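PDB 5XEA: envelope glycoprotein from Thogoto virus, which probably attaches the virus to its host-cell receptor and afterwards induces fusion of the virion with the host membrane. Local coordinates for residues 35-40 / 193-198; 89-94 / 113-118; 108-113 / 138-143. One frame throughout, in Å; residues are numbered along the deposited sequence.

Overall arrangement
From the N terminus, strand 24-35 of the six-stranded antiparallel sheet runs into residues 35-40, which meet 193-198 in interaction 1. This contact closes the long loop 41-192, which holds the strands of the branched eight-stranded sheet, and sits at the junction of the two sheets. Interactions 2 and 3 are nested inside that loop, with nearest atoms about 19 Å and about 17 Å from interaction 1. Interaction 2 pairs 89-94 with 113-118, closing loop 95-112; interaction 3 lays 108-113 against strand 133-156, closing loop 114-137. These two cross along the chain, share Ala-113 and have centres about 7 Å apart; the disulfide Cys-89 to Cys-142 ties the small ribbon to the large sheet.

Interaction 1. Residues 35-40 / 193-198; sequences TSAQNE and DNFEIQ
Glu-40 and Asp-193 start the contact where two connections run side by side between the six-stranded and the eight-stranded antiparallel sheets of this gp64-family glycoprotein. Residues 35-40 lead from strand 24-35 to strand 40-56, and the second connection, beginning at Asp-193, leads from strand 187-192 to strand 197-209. The side chains of Asp-193 and Glu-40 lie side by side, pointing the same way, and their carboxylate planes are only 27° apart. Asp-193 OD1 comes within 2.8 Å of Glu-40 OE2, so one of the acids probably carries a proton. Thr-164 accompanies the other oxygen of Glu-40 through a hydrogen bond, and His-174 adds a weak one to OE2.

Phe-195 packs between the two segments. Its CG stands between the backbone N and the carbonyl carbon (chi1 57°), which sets the ring beside its own chain, with Asp-193 CB 3.5 Å above the plane of the Phe-195 ring and offset toward the rim. Thr-35 CG2 rests against CE1 and CD1, 3.5 Å from Phe-195 CE1, while Asn-39 O approaches at the edge, 3.6 Å from Phe-195 CE2. Phe-151 of strand 133-156 meets the ring with nearly parallel planes.

Glu-196 is gripped through its backbone by the backbone N and the hydroxyl of Ser-36. Its N-H points almost straight at the hydroxyl, Glu-196 N to Ser-36 OG being 2.9 Å at 171°, and Ser-36 N returns a longer bond of 3.3 Å to Glu-196 O, in the carbonyl plane. Ile-197 then forms an antiparallel non-hydrogen-bonded pair with Thr-35, and on their shared face of the sheet Ile-197 CG1 is 3.9 Å from Thr-35 CG2.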
ATOM      1  N   THR B  35     -11.830   9.547 -20.233  1.00 54.89           N
ATOM      2  CA  THR B  35     -12.766  10.577 -19.810  1.00 59.48           C
ATOM      3  C   THR B  35     -12.072  11.932 -19.729  1.00 62.68           C
ATOM      4  O   THR B  35     -10.857  12.030 -19.517  1.00 58.57           O
ATOM      5  CB  THR B  35     -13.416  10.247 -18.439  1.00 63.37           C
ATOM      6  OG1 THR B  35     -12.403   9.936 -17.476  1.00 63.17           O
ATOM      7  CG2 THR B  35     -14.371   9.071 -18.554  1.00 58.03           C
ATOM      8  N   SER B  36     -12.886  12.980 -19.890  1.00 62.79           N
ATOM      9  CA  SER B  36     -12.395  14.351 -19.775  1.00 79.29           C
ATOM     10  C   SER B  36     -11.831  14.635 -18.385  1.00 85.44           C
ATOM     11  O   SER B  36     -10.781  15.275 -18.254  1.00 94.96           O
ATOM     12  CB  SER B  36     -13.523  15.334 -20.095  1.00 77.92           C
ATOM     13  OG  SER B  36     -14.618  14.683 -20.729  1.00 74.43           O
ATOM     14  N   ALA B  37     -12.514  14.180 -17.338  1.00 79.25           N
ATOM     15  CA  ALA B  37     -12.090  14.406 -15.962  1.00 61.93           C
ATOM     16  C   ALA B  37     -11.911  13.077 -15.237  1.00 55.81           C
ATOM     17  O   ALA B  37     -12.307  12.014 -15.720  1.00 58.21           O
ATOM     18  CB  ALA B  37     -13.093  15.295 -15.222  1.00 60.64           C
ATOM     19  N   GLN B  38     -11.288  13.139 -14.060  1.00 52.98           N
ATOM     20  CA  GLN B  38     -11.005  11.947 -13.268  1.00 56.22           C
ATOM     21  C   GLN B  38     -11.859  11.844 -11.998  1.00 57.92           C
ATOM     22  O   GLN B  38     -11.524  11.062 -11.098  1.00 54.36           O
ATOM     23  CB  GLN B  38      -9.519  11.899 -12.913  1.00 71.16           C
ATOM     24  CG  GLN B  38      -8.601  12.055 -14.118  1.00 89.78           C
ATOM     25  CD  GLN B  38      -7.611  10.913 -14.258  1.00 97.67           C
ATOM     26  OE1 GLN B  38      -7.771  10.038 -15.112  1.00104.36           O
ATOM     27  NE2 GLN B  38      -6.579  10.917 -13.422  1.00 92.16           N
ATOM     28  N   ASN B  39     -12.963  12.598 -11.911  1.00 50.95           N
ATOM     29  CA  ASN B  39     -13.852  12.537 -10.757  1.00 49.57           C
ATOM     30  C   ASN B  39     -15.308  12.646 -11.192  1.00 52.92           C
ATOM     31  O   ASN B  39     -15.635  13.409 -12.106  1.00 55.84           O
ATOM     32  CB  ASN B  39     -13.540  13.656  -9.751  1.00 51.95           C
ATOM     33  CG  ASN B  39     -12.219  13.445  -9.028  1.00 59.92           C
ATOM     34  OD1 ASN B  39     -11.899  12.331  -8.597  1.00 57.37           O
ATOM     35  ND2 ASN B  39     -11.445  14.518  -8.889  1.00 59.40           N
ATOM     36  N   GLU B  40     -16.172  11.856 -10.544  1.00 46.28           N
ATOM     37  CA  GLU B  40     -17.605  12.110 -10.503  1.00 48.60           C
ATOM     38  C   GLU B  40     -17.912  13.108  -9.399  1.00 45.24           C
ATOM     39  O   GLU B  40     -17.083  13.381  -8.531  1.00 48.81           O
ATOM     40  CB  GLU B  40     -18.399  10.839 -10.230  1.00 42.03           C
ATOM     41  CG  GLU B  40     -18.042   9.673 -11.088  1.00 52.42           C
ATOM     42  CD  GLU B  40     -18.956   8.503 -10.838  1.00 56.52           C
ATOM     43  OE1 GLU B  40     -18.821   7.851  -9.781  1.00 54.63           O
ATOM     44  OE2 GLU B  40     -19.832   8.247 -11.687  1.00 55.36           O
ATOM     45  N   ASP B 193     -21.889  12.883 -13.563  1.00 45.82           N
ATOM     46  CA  ASP B 193     -20.680  12.904 -14.393  1.00 56.34           C
ATOM     47  C   ASP B 193     -20.669  14.179 -15.229  1.00 55.09           C
ATOM     48  O   ASP B 193     -21.498  14.343 -16.129  1.00 56.85           O
ATOM     49  CB  ASP B 193     -20.604  11.677 -15.298  1.00 50.49           C
ATOM     50  CG  ASP B 193     -20.599  10.393 -14.519  1.00 59.47           C
ATOM     51  OD1 ASP B 193     -20.104  10.416 -13.372  1.00 67.91           O
ATOM     52  OD2 ASP B 193     -21.086   9.371 -15.043  1.00 62.20           O
ATOM     53  N   ASN B 194     -19.750  15.081 -14.917  1.00 50.23           N
ATOM     54  CA  ASN B 194     -19.535  16.289 -15.713  1.00 58.66           C
ATOM     55  C   ASN B 194     -18.333  16.095 -16.643  1.00 59.34           C
ATOM     56  O   ASN B 194     -17.335  16.819 -16.606  1.00 61.75           O
ATOM     57  CB  ASN B 194     -19.359  17.495 -14.795  1.00 54.70           C
ATOM     58  CG  ASN B 194     -20.589  17.756 -13.929  1.00 71.94           C
ATOM     59  OD1 ASN B 194     -21.725  17.743 -14.412  1.00 69.14           O
ATOM     60  ND2 ASN B 194     -20.363  17.988 -12.639  1.00 81.00           N
ATOM     61  N   PHE B 195     -18.442  15.063 -17.473  1.00 56.26           N
ATOM     62  CA  PHE B 195     -17.398  14.693 -18.418  1.00 57.21           C
ATOM     63  C   PHE B 195     -18.025  13.806 -19.480  1.00 59.63           C
ATOM     64  O   PHE B 195     -19.146  13.314 -19.326  1.00 61.20           O
ATOM     65  CB  PHE B 195     -16.216  13.980 -17.734  1.00 57.05           C
ATOM     66  CG  PHE B 195     -16.601  12.724 -16.960  1.00 61.64           C
ATOM     67  CD1 PHE B 195     -16.870  11.528 -17.618  1.00 54.40           C
ATOM     68  CD2 PHE B 195     -16.651  12.741 -15.565  1.00 55.51           C
ATOM     69  CE1 PHE B 195     -17.212  10.383 -16.908  1.00 55.97           C
ATOM     70  CE2 PHE B 195     -16.990  11.602 -14.845  1.00 52.17           C
ATOM     71  CZ  PHE B 195     -17.273  10.422 -15.515  1.00 48.47           C
ATOM     72  N   GLU B 196     -17.276  13.586 -20.552  1.00 56.57           N
ATOM     73  CA  GLU B 196     -17.696  12.687 -21.612  1.00 67.96           C
ATOM     74  C   GLU B 196     -16.653  11.601 -21.821  1.00 59.46           C
ATOM     75  O   GLU B 196     -15.462  11.798 -21.561  1.00 53.93           O
ATOM     76  CB  GLU B 196     -17.938  13.443 -22.916  1.00 78.75           C
ATOM     77  CG  GLU B 196     -19.190  14.296 -22.889  1.00 92.45           C
ATOM     78  CD  GLU B 196     -19.020  15.593 -23.649  1.00109.72           C
ATOM     79  OE1 GLU B 196     -17.946  16.217 -23.519  1.00117.86           O
ATOM     80  OE2 GLU B 196     -19.956  15.983 -24.380  1.00113.92           O
ATOM     81  N   ILE B 197     -17.122  10.440 -22.262  1.00 57.09           N
ATOM     82  CA  ILE B 197     -16.232   9.353 -22.638  1.00 49.61           C
ATOM     83  C   ILE B 197     -15.788   9.598 -24.074  1.00 59.63           C
ATOM     84  O   ILE B 197     -16.622   9.763 -24.970  1.00 65.89           O
ATOM     85  CB  ILE B 197     -16.918   7.988 -22.480  1.00 60.06           C
ATOM     86  CG1 ILE B 197     -17.119   7.675 -20.992  1.00 66.62           C
ATOM     87  CG2 ILE B 197     -16.105   6.903 -23.152  1.00 70.50           C
ATOM     88  CD1 ILE B 197     -17.874   6.392 -20.736  1.00 70.90           C
ATOM     89  N   GLN B 198     -14.474   9.639 -24.287  1.00 63.44           N
ATOM     90  CA  GLN B 198     -13.868   9.952 -25.572  1.00 58.86           C
ATOM     91  C   GLN B 198     -13.217   8.706 -26.147  1.00 65.34           C
ATOM     92  O   GLN B 198     -12.541   7.963 -25.429  1.00 60.32           O
ATOM     93  CB  GLN B 198     -12.830  11.064 -25.411  1.00 63.29           C
ATOM     94  CG  GLN B 198     -13.302  12.162 -24.484  1.00 75.42           C
ATOM     95  CD  GLN B 198     -12.279  13.253 -24.280  1.00 82.99           C
ATOM     96  OE1 GLN B 198     -11.224  13.031 -23.686  1.00 85.68           O
ATOM     97  NE2 GLN B 198     -12.591  14.448 -24.764  1.00 83.63           N
TER
HETATM   98  O   HOH W   1      -9.376  11.917 -22.352  1.00 71.56           O

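Interaction 2. Residues 89-94 / 113-118; sequences CSYGDI and AKHWAP
Tyr-91 and His-115 cross at about a right angle, and it is the methylene of the histidine that meets the phenol ring. His-115 CB lies over one face of Tyr-91, 3.6 Å from the ring centroid and displaced towards the CZ end, while the two rings are slid so far apart that they barely overlap. The imidazole is carried past the phenol towards Asp-93: His-115 NE2 donates to Asp-93 OD1 at 2.9 Å, on the anti side of the carboxylate, whose plane is turned 66° from the ring. On the syn side of the other oxygen Lys-114, bent at chi3, crosses the aspartate obliquely, with NZ 2.6 Å from Asp-93 OD2 in a salt bridge. One carboxylate thus holds two partners on segment 113-118, and Gly-92 O borders the imidazole edge, 3.3 Å from His-115 CD2.

The backbones form a two-stranded antiparallel ribbon of strands 89-91 and 115-117 with a classic beta bulge. Tyr-91 O accepts from both Lys-114 N and His-115 N, each at 2.9 Å; the His-115 donor lies in the carbonyl plane, the Lys-114 donor well above it. Further along, Cys-89 and Ala-117 form a hydrogen-bonded pair, with Cys-89 N 2.9 Å from Ala-117 O. Cys-89 is disulfide-bonded to Cys-142 of strand 133-156, and Lys-120 makes a cation-pi contact with Tyr-91.

On the other face of the ribbon Ser-90 is tucked against Trp-116. Its CB sits 3.7 Å from the centroid of the six-membered ring of Trp-116 and only 4° off the normal, a nearly centred CH-pi contact. Trp-83 of helix 77-86 meets the indole almost perpendicularly.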
ATOM      1  N   CYS B  89     -29.156  22.969   3.564  1.00 45.51           N
ATOM      2  CA  CYS B  89     -30.188  21.958   3.721  1.00 46.25           C
ATOM      3  C   CYS B  89     -31.435  22.595   4.325  1.00 51.54           C
ATOM      4  O   CYS B  89     -31.387  23.671   4.928  1.00 55.87           O
ATOM      5  CB  CYS B  89     -29.696  20.784   4.596  1.00 43.05           C
ATOM      6  SG  CYS B  89     -29.230  21.152   6.354  1.00 79.48           S
ATOM      7  N   SER B  90     -32.562  21.917   4.163  1.00 47.46           N
ATOM      8  CA  SER B  90     -33.818  22.390   4.720  1.00 44.82           C
ATOM      9  C   SER B  90     -34.303  21.456   5.825  1.00 44.67           C
ATOM     10  O   SER B  90     -33.890  20.298   5.920  1.00 46.12           O
ATOM     11  CB  SER B  90     -34.892  22.516   3.635  1.00 44.63           C
ATOM     12  OG  SER B  90     -35.192  21.254   3.077  1.00 51.33           O
ATOM     13  N   TYR B  91     -35.216  21.970   6.646  1.00 48.98           N
ATOM     14  CA  TYR B  91     -35.777  21.191   7.737  1.00 45.73           C
ATOM     15  C   TYR B  91     -37.112  21.814   8.149  1.00 43.58           C
ATOM     16  O   TYR B  91     -37.467  22.915   7.715  1.00 42.91           O
ATOM     17  CB  TYR B  91     -34.787  21.101   8.900  1.00 41.30           C
ATOM     18  CG  TYR B  91     -34.354  22.433   9.489  1.00 44.66           C
ATOM     19  CD1 TYR B  91     -35.059  23.003  10.549  1.00 44.65           C
ATOM     20  CD2 TYR B  91     -33.229  23.112   9.007  1.00 53.49           C
ATOM     21  CE1 TYR B  91     -34.666  24.213  11.108  1.00 45.71           C
ATOM     22  CE2 TYR B  91     -32.827  24.333   9.567  1.00 49.31           C
ATOM     23  CZ  TYR B  91     -33.554  24.874  10.622  1.00 56.68           C
ATOM     24  OH  TYR B  91     -33.193  26.077  11.200  1.00 57.59           O
ATOM     25  N   GLY B  92     -37.853  21.086   8.997  1.00 38.01           N
ATOM     26  CA  GLY B  92     -39.196  21.485   9.381  1.00 41.81           C
ATOM     27  C   GLY B  92     -39.224  22.393  10.596  1.00 46.99           C
ATOM     28  O   GLY B  92     -38.196  22.823  11.118  1.00 45.70           O
ATOM     29  N   ASP B  93     -40.444  22.698  11.045  1.00 37.79           N
ATOM     30  CA  ASP B  93     -40.611  23.485  12.260  1.00 43.44           C
ATOM     31  C   ASP B  93     -40.154  22.692  13.476  1.00 43.73           C
ATOM     32  O   ASP B  93     -40.301  21.471  13.537  1.00 41.84           O
ATOM     33  CB  ASP B  93     -42.075  23.904  12.442  1.00 51.32           C
ATOM     34  CG  ASP B  93     -42.532  24.905  11.387  1.00 63.94           C
ATOM     35  OD1 ASP B  93     -41.741  25.816  11.047  1.00 63.90           O
ATOM     36  OD2 ASP B  93     -43.677  24.774  10.895  1.00 68.72           O
ATOM     37  N   ILE B  94     -39.598  23.401  14.454  1.00 45.37           N
ATOM     38  CA  ILE B  94     -39.154  22.784  15.695  1.00 42.61           C
ATOM     39  C   ILE B  94     -40.121  23.174  16.805  1.00 42.06           C
ATOM     40  O   ILE B  94     -40.747  24.239  16.774  1.00 46.13           O
ATOM     41  CB  ILE B  94     -37.698  23.154  16.067  1.00 46.21           C
ATOM     42  CG1 ILE B  94     -37.645  24.335  17.026  1.00 56.50           C
ATOM     43  CG2 ILE B  94     -36.812  23.387  14.790  1.00 43.75           C
ATOM     44  CD1 ILE B  94     -36.797  24.062  18.252  1.00 62.55           C
ATOM     45  N   ALA B 113     -39.388  20.960   4.750  1.00 52.74           N
ATOM     46  CA  ALA B 113     -38.655  21.964   3.980  1.00 55.83           C
ATOM     47  C   ALA B 113     -39.230  23.366   4.252  1.00 63.48           C
ATOM     48  O   ALA B 113     -39.802  24.011   3.373  1.00 66.48           O
ATOM     49  CB  ALA B 113     -38.705  21.615   2.487  1.00 50.06           C
ATOM     50  N   LYS B 114     -39.062  23.860   5.484  1.00 52.42           N
ATOM     51  CA  LYS B 114     -39.520  25.196   5.866  1.00 56.29           C
ATOM     52  C   LYS B 114     -38.401  26.147   6.258  1.00 59.73           C
ATOM     53  O   LYS B 114     -38.540  27.352   6.051  1.00 66.08           O
ATOM     54  CB  LYS B 114     -40.518  25.122   7.036  1.00 51.42           C
ATOM     55  CG  LYS B 114     -41.787  24.347   6.702  1.00 59.34           C
ATOM     56  CD  LYS B 114     -42.811  24.390   7.823  1.00 63.78           C
ATOM     57  CE  LYS B 114     -43.740  25.588   7.695  1.00 63.74           C
ATOM     58  NZ  LYS B 114     -44.835  25.511   8.701  1.00 61.73           N
ATOM     59  N   HIS B 115     -37.300  25.647   6.808  1.00 50.11           N
ATOM     60  CA  HIS B 115     -36.163  26.471   7.187  1.00 50.85           C
ATOM     61  C   HIS B 115     -34.930  26.017   6.412  1.00 56.28           C
ATOM     62  O   HIS B 115     -34.917  24.937   5.811  1.00 51.23           O
ATOM     63  CB  HIS B 115     -35.942  26.399   8.696  1.00 54.03           C
ATOM     64  CG  HIS B 115     -37.181  26.715   9.478  1.00 57.08           C
ATOM     65  ND1 HIS B 115     -37.580  28.008   9.736  1.00 65.67           N
ATOM     66  CD2 HIS B 115     -38.137  25.907  10.000  1.00 63.31           C
ATOM     67  CE1 HIS B 115     -38.709  27.979  10.419  1.00 65.45           C
ATOM     68  NE2 HIS B 115     -39.069  26.721  10.591  1.00 66.20           N
ATOM     69  N   TRP B 116     -33.905  26.877   6.398  1.00 51.04           N
ATOM     70  CA  TRP B 116     -32.662  26.626   5.682  1.00 51.87           C
ATOM     71  C   TRP B 116     -31.470  27.007   6.547  1.00 50.89           C
ATOM     72  O   TRP B 116     -31.517  27.963   7.326  1.00 59.48           O
ATOM     73  CB  TRP B 116     -32.594  27.408   4.352  1.00 54.38           C
ATOM     74  CG  TRP B 116     -33.588  26.939   3.344  1.00 64.47           C
ATOM     75  CD1 TRP B 116     -34.874  27.368   3.202  1.00 61.57           C
ATOM     76  CD2 TRP B 116     -33.387  25.929   2.344  1.00 56.20           C
ATOM     77  NE1 TRP B 116     -35.489  26.690   2.175  1.00 65.48           N
ATOM     78  CE2 TRP B 116     -34.598  25.801   1.631  1.00 59.69           C
ATOM     79  CE3 TRP B 116     -32.306  25.118   1.989  1.00 53.41           C
ATOM     80  CZ2 TRP B 116     -34.756  24.899   0.579  1.00 53.67           C
ATOM     81  CZ3 TRP B 116     -32.464  24.222   0.944  1.00 55.40           C
ATOM     82  CH2 TRP B 116     -33.680  24.121   0.251  1.00 56.32           C
ATOM     83  N   ALA B 117     -30.393  26.253   6.380  1.00 56.35           N
ATOM     84  CA  ALA B 117     -29.145  26.479   7.094  1.00 54.03           C
ATOM     85  C   ALA B 117     -28.045  25.713   6.363  1.00 46.33           C
ATOM     86  O   ALA B 117     -28.342  24.783   5.608  1.00 51.97           O
ATOM     87  CB  ALA B 117     -29.253  26.030   8.567  1.00 51.33           C
ATOM     88  N   PRO B 118     -26.777  26.097   6.552  1.00 53.82           N
ATOM     89  CA  PRO B 118     -25.699  25.285   5.960  1.00 49.63           C
ATOM     90  C   PRO B 118     -25.674  23.876   6.524  1.00 57.09           C
ATOM     91  O   PRO B 118     -25.330  22.927   5.809  1.00 50.34           O
ATOM     92  CB  PRO B 118     -24.419  26.054   6.324  1.00 59.56           C
ATOM     93  CG  PRO B 118     -24.876  27.337   7.003  1.00 55.97           C
ATOM     94  CD  PRO B 118     -26.255  27.129   7.470  1.00 50.26           C
TER

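Interaction 3. Residues 108-113 / 138-143; sequences GQLDPA and IDWRCG
The loop between strands 95-99 and 115-117 is laid over the long strand 133-156 by a small apolar cluster, in which Leu-110 and Pro-112 meet the indole of Trp-140. CH2, CZ3 and CZ2 of its benzo ring do the touching. Pro-112 presses in with CB, 3.7 Å from Trp-140 CH2, and its CA comes equally near. The CG of Leu-110 lies beside the backbone N, anti to the carbonyl carbon (chi1 -53°), which sends its two methyls to different residues of the strand. Leu-110 CD1 lies beside the indole, 4.1 Å from Trp-140 CZ2, and Leu-110 CD2 is 4.3 Å from Ile-138 CD1.

Asp-111, whose CB points away from the strand, closes an Asx turn around Pro-112 by taking the N-H of Ala-113 at OD1, 3.0 Å from Ala-113 N. The NE1 of Trp-140 donates to the backbone oxygen of Asp-93, which restrains the turn of the indole.

Strand 40-56 runs alongside: Val-51 touches Leu-110, Arg-47 touches Pro-112 and Ala-49 touches Trp-140. Tyr-73 meets both Leu-110 and the indole, and Tyr-91 of strand 89-91 packs against Trp-140.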
ATOM      1  N   GLY B 108     -50.051  14.244  12.455  1.00 61.00           N
ATOM      2  CA  GLY B 108     -50.161  14.480  11.029  1.00 64.60           C
ATOM      3  C   GLY B 108     -48.850  14.753  10.318  1.00 63.44           C
ATOM      4  O   GLY B 108     -47.789  14.785  10.945  1.00 60.80           O
ATOM      5  N   GLN B 109     -48.920  14.977   9.006  1.00 59.10           N
ATOM      6  CA  GLN B 109     -47.725  15.031   8.178  1.00 55.69           C
ATOM      7  C   GLN B 109     -46.893  16.264   8.502  1.00 54.53           C
ATOM      8  O   GLN B 109     -47.414  17.381   8.588  1.00 56.68           O
ATOM      9  CB  GLN B 109     -48.113  15.027   6.698  1.00 70.82           C
ATOM     10  CG  GLN B 109     -47.566  13.842   5.900  1.00 86.78           C
ATOM     11  CD  GLN B 109     -47.543  14.103   4.399  1.00 97.17           C
ATOM     12  OE1 GLN B 109     -48.588  14.229   3.759  1.00 96.87           O
ATOM     13  NE2 GLN B 109     -46.343  14.189   3.832  1.00100.07           N
ATOM     14  N   LEU B 110     -45.587  16.064   8.671  1.00 54.29           N
ATOM     15  CA  LEU B 110     -44.656  17.166   8.890  1.00 51.62           C
ATOM     16  C   LEU B 110     -44.095  17.634   7.556  1.00 48.03           C
ATOM     17  O   LEU B 110     -43.785  16.821   6.683  1.00 53.43           O
ATOM     18  CB  LEU B 110     -43.505  16.750   9.811  1.00 44.55           C
ATOM     19  CG  LEU B 110     -43.891  16.123  11.144  1.00 54.10           C
ATOM     20  CD1 LEU B 110     -42.639  15.824  11.956  1.00 43.14           C
ATOM     21  CD2 LEU B 110     -44.858  17.053  11.893  1.00 51.96           C
ATOM     22  N   ASP B 111     -43.985  18.954   7.400  1.00 53.42           N
ATOM     23  CA  ASP B 111     -43.363  19.537   6.220  1.00 49.39           C
ATOM     24  C   ASP B 111     -41.873  19.685   6.504  1.00 54.32           C
ATOM     25  O   ASP B 111     -41.493  20.501   7.363  1.00 55.23           O
ATOM     26  CB  ASP B 111     -43.992  20.884   5.883  1.00 54.98           C
ATOM     27  CG  ASP B 111     -43.246  21.634   4.783  1.00 63.17           C
ATOM     28  OD1 ASP B 111     -42.358  21.049   4.117  1.00 56.76           O
ATOM     29  OD2 ASP B 111     -43.549  22.830   4.580  1.00 67.35           O
ATOM     30  N   PRO B 112     -41.004  18.945   5.819  1.00 52.41           N
ATOM     31  CA  PRO B 112     -39.577  18.947   6.159  1.00 41.94           C
ATOM     32  C   PRO B 112     -38.764  20.039   5.485  1.00 50.59           C
ATOM     33  O   PRO B 112     -37.541  20.046   5.646  1.00 60.43           O
ATOM     34  CB  PRO B 112     -39.132  17.564   5.672  1.00 44.84           C
ATOM     35  CG  PRO B 112     -39.997  17.308   4.468  1.00 48.14           C
ATOM     36  CD  PRO B 112     -41.329  17.962   4.771  1.00 44.74           C
ATOM     37  N   ALA B 113     -39.388  20.960   4.750  1.00 52.74           N
ATOM     38  CA  ALA B 113     -38.655  21.964   3.980  1.00 55.83           C
ATOM     39  C   ALA B 113     -39.230  23.366   4.252  1.00 63.48           C
ATOM     40  O   ALA B 113     -39.802  24.011   3.373  1.00 66.48           O
ATOM     41  CB  ALA B 113     -38.705  21.615   2.487  1.00 50.06           C
ATOM     42  N   ILE B 138     -40.215  18.531  18.866  1.00 37.45           N
ATOM     43  CA  ILE B 138     -39.718  18.221  17.536  1.00 36.38           C
ATOM     44  C   ILE B 138     -38.429  18.994  17.291  1.00 35.26           C
ATOM     45  O   ILE B 138     -38.372  20.208  17.530  1.00 37.18           O
ATOM     46  CB  ILE B 138     -40.737  18.575  16.438  1.00 38.98           C
ATOM     47  CG1 ILE B 138     -42.107  17.966  16.723  1.00 39.77           C
ATOM     48  CG2 ILE B 138     -40.203  18.160  15.045  1.00 33.56           C
ATOM     49  CD1 ILE B 138     -43.103  18.305  15.647  1.00 47.90           C
ATOM     50  N   ASP B 139     -37.410  18.305  16.762  1.00 37.36           N
ATOM     51  CA  ASP B 139     -36.214  18.989  16.276  1.00 34.13           C
ATOM     52  C   ASP B 139     -35.690  18.242  15.061  1.00 35.83           C
ATOM     53  O   ASP B 139     -36.086  17.107  14.770  1.00 35.09           O
ATOM     54  CB  ASP B 139     -35.143  19.127  17.372  1.00 37.70           C
ATOM     55  CG  ASP B 139     -34.123  20.237  17.071  1.00 47.78           C
ATOM     56  OD1 ASP B 139     -34.279  20.947  16.038  1.00 39.96           O
ATOM     57  OD2 ASP B 139     -33.162  20.380  17.860  1.00 42.72           O
ATOM     58  N   TRP B 140     -34.809  18.908  14.322  1.00 32.90           N
ATOM     59  CA  TRP B 140     -34.385  18.417  13.021  1.00 32.82           C
ATOM     60  C   TRP B 140     -32.870  18.383  12.936  1.00 33.79           C
ATOM     61  O   TRP B 140     -32.181  19.172  13.582  1.00 36.28           O
ATOM     62  CB  TRP B 140     -34.941  19.305  11.881  1.00 33.77           C
ATOM     63  CG  TRP B 140     -36.421  19.217  11.756  1.00 34.13           C
ATOM     64  CD1 TRP B 140     -37.352  19.863  12.530  1.00 34.51           C
ATOM     65  CD2 TRP B 140     -37.153  18.400  10.840  1.00 39.94           C
ATOM     66  NE1 TRP B 140     -38.617  19.515  12.130  1.00 36.44           N
ATOM     67  CE2 TRP B 140     -38.530  18.604  11.110  1.00 39.60           C
ATOM     68  CE3 TRP B 140     -36.785  17.517   9.809  1.00 33.95           C
ATOM     69  CZ2 TRP B 140     -39.537  17.963  10.386  1.00 36.93           C
ATOM     70  CZ3 TRP B 140     -37.777  16.877   9.096  1.00 34.22           C
ATOM     71  CH2 TRP B 140     -39.149  17.111   9.385  1.00 36.05           C
ATOM     72  N   ARG B 141     -32.363  17.473  12.105  1.00 32.06           N
ATOM     73  CA  ARG B 141     -30.982  17.528  11.641  1.00 31.90           C
ATOM     74  C   ARG B 141     -30.991  17.435  10.123  1.00 35.23           C
ATOM     75  O   ARG B 141     -31.859  16.787   9.527  1.00 35.40           O
ATOM     76  CB  ARG B 141     -30.098  16.413  12.223  1.00 31.39           C
ATOM     77  CG  ARG B 141     -30.401  15.020  11.662  1.00 35.01           C
ATOM     78  CD  ARG B 141     -29.842  13.911  12.556  1.00 32.23           C
ATOM     79  NE  ARG B 141     -28.407  14.116  12.788  1.00 36.07           N
ATOM     80  CZ  ARG B 141     -27.436  13.451  12.166  1.00 40.13           C
ATOM     81  NH1 ARG B 141     -27.722  12.524  11.264  1.00 31.49           N
ATOM     82  NH2 ARG B 141     -26.167  13.713  12.447  1.00 30.98           N
ATOM     83  N   CYS B 142     -30.025  18.097   9.502  1.00 34.60           N
ATOM     84  CA  CYS B 142     -29.849  17.943   8.065  1.00 36.77           C
ATOM     85  C   CYS B 142     -28.431  18.347   7.702  1.00 39.12           C
ATOM     86  O   CYS B 142     -27.749  19.044   8.459  1.00 37.04           O
ATOM     87  CB  CYS B 142     -30.879  18.763   7.282  1.00 38.83           C
ATOM     88  SG  CYS B 142     -30.774  20.540   7.578  1.00 50.78           S
ATOM     89  N   GLY B 143     -27.993  17.898   6.540  1.00 35.76           N
ATOM     90  CA  GLY B 143     -26.651  18.219   6.093  1.00 35.46           C
ATOM     91  C   GLY B 143     -26.485  17.806   4.650  1.00 38.04           C
ATOM     92  O   GLY B 143     -27.247  16.984   4.127  1.00 37.35           O
TER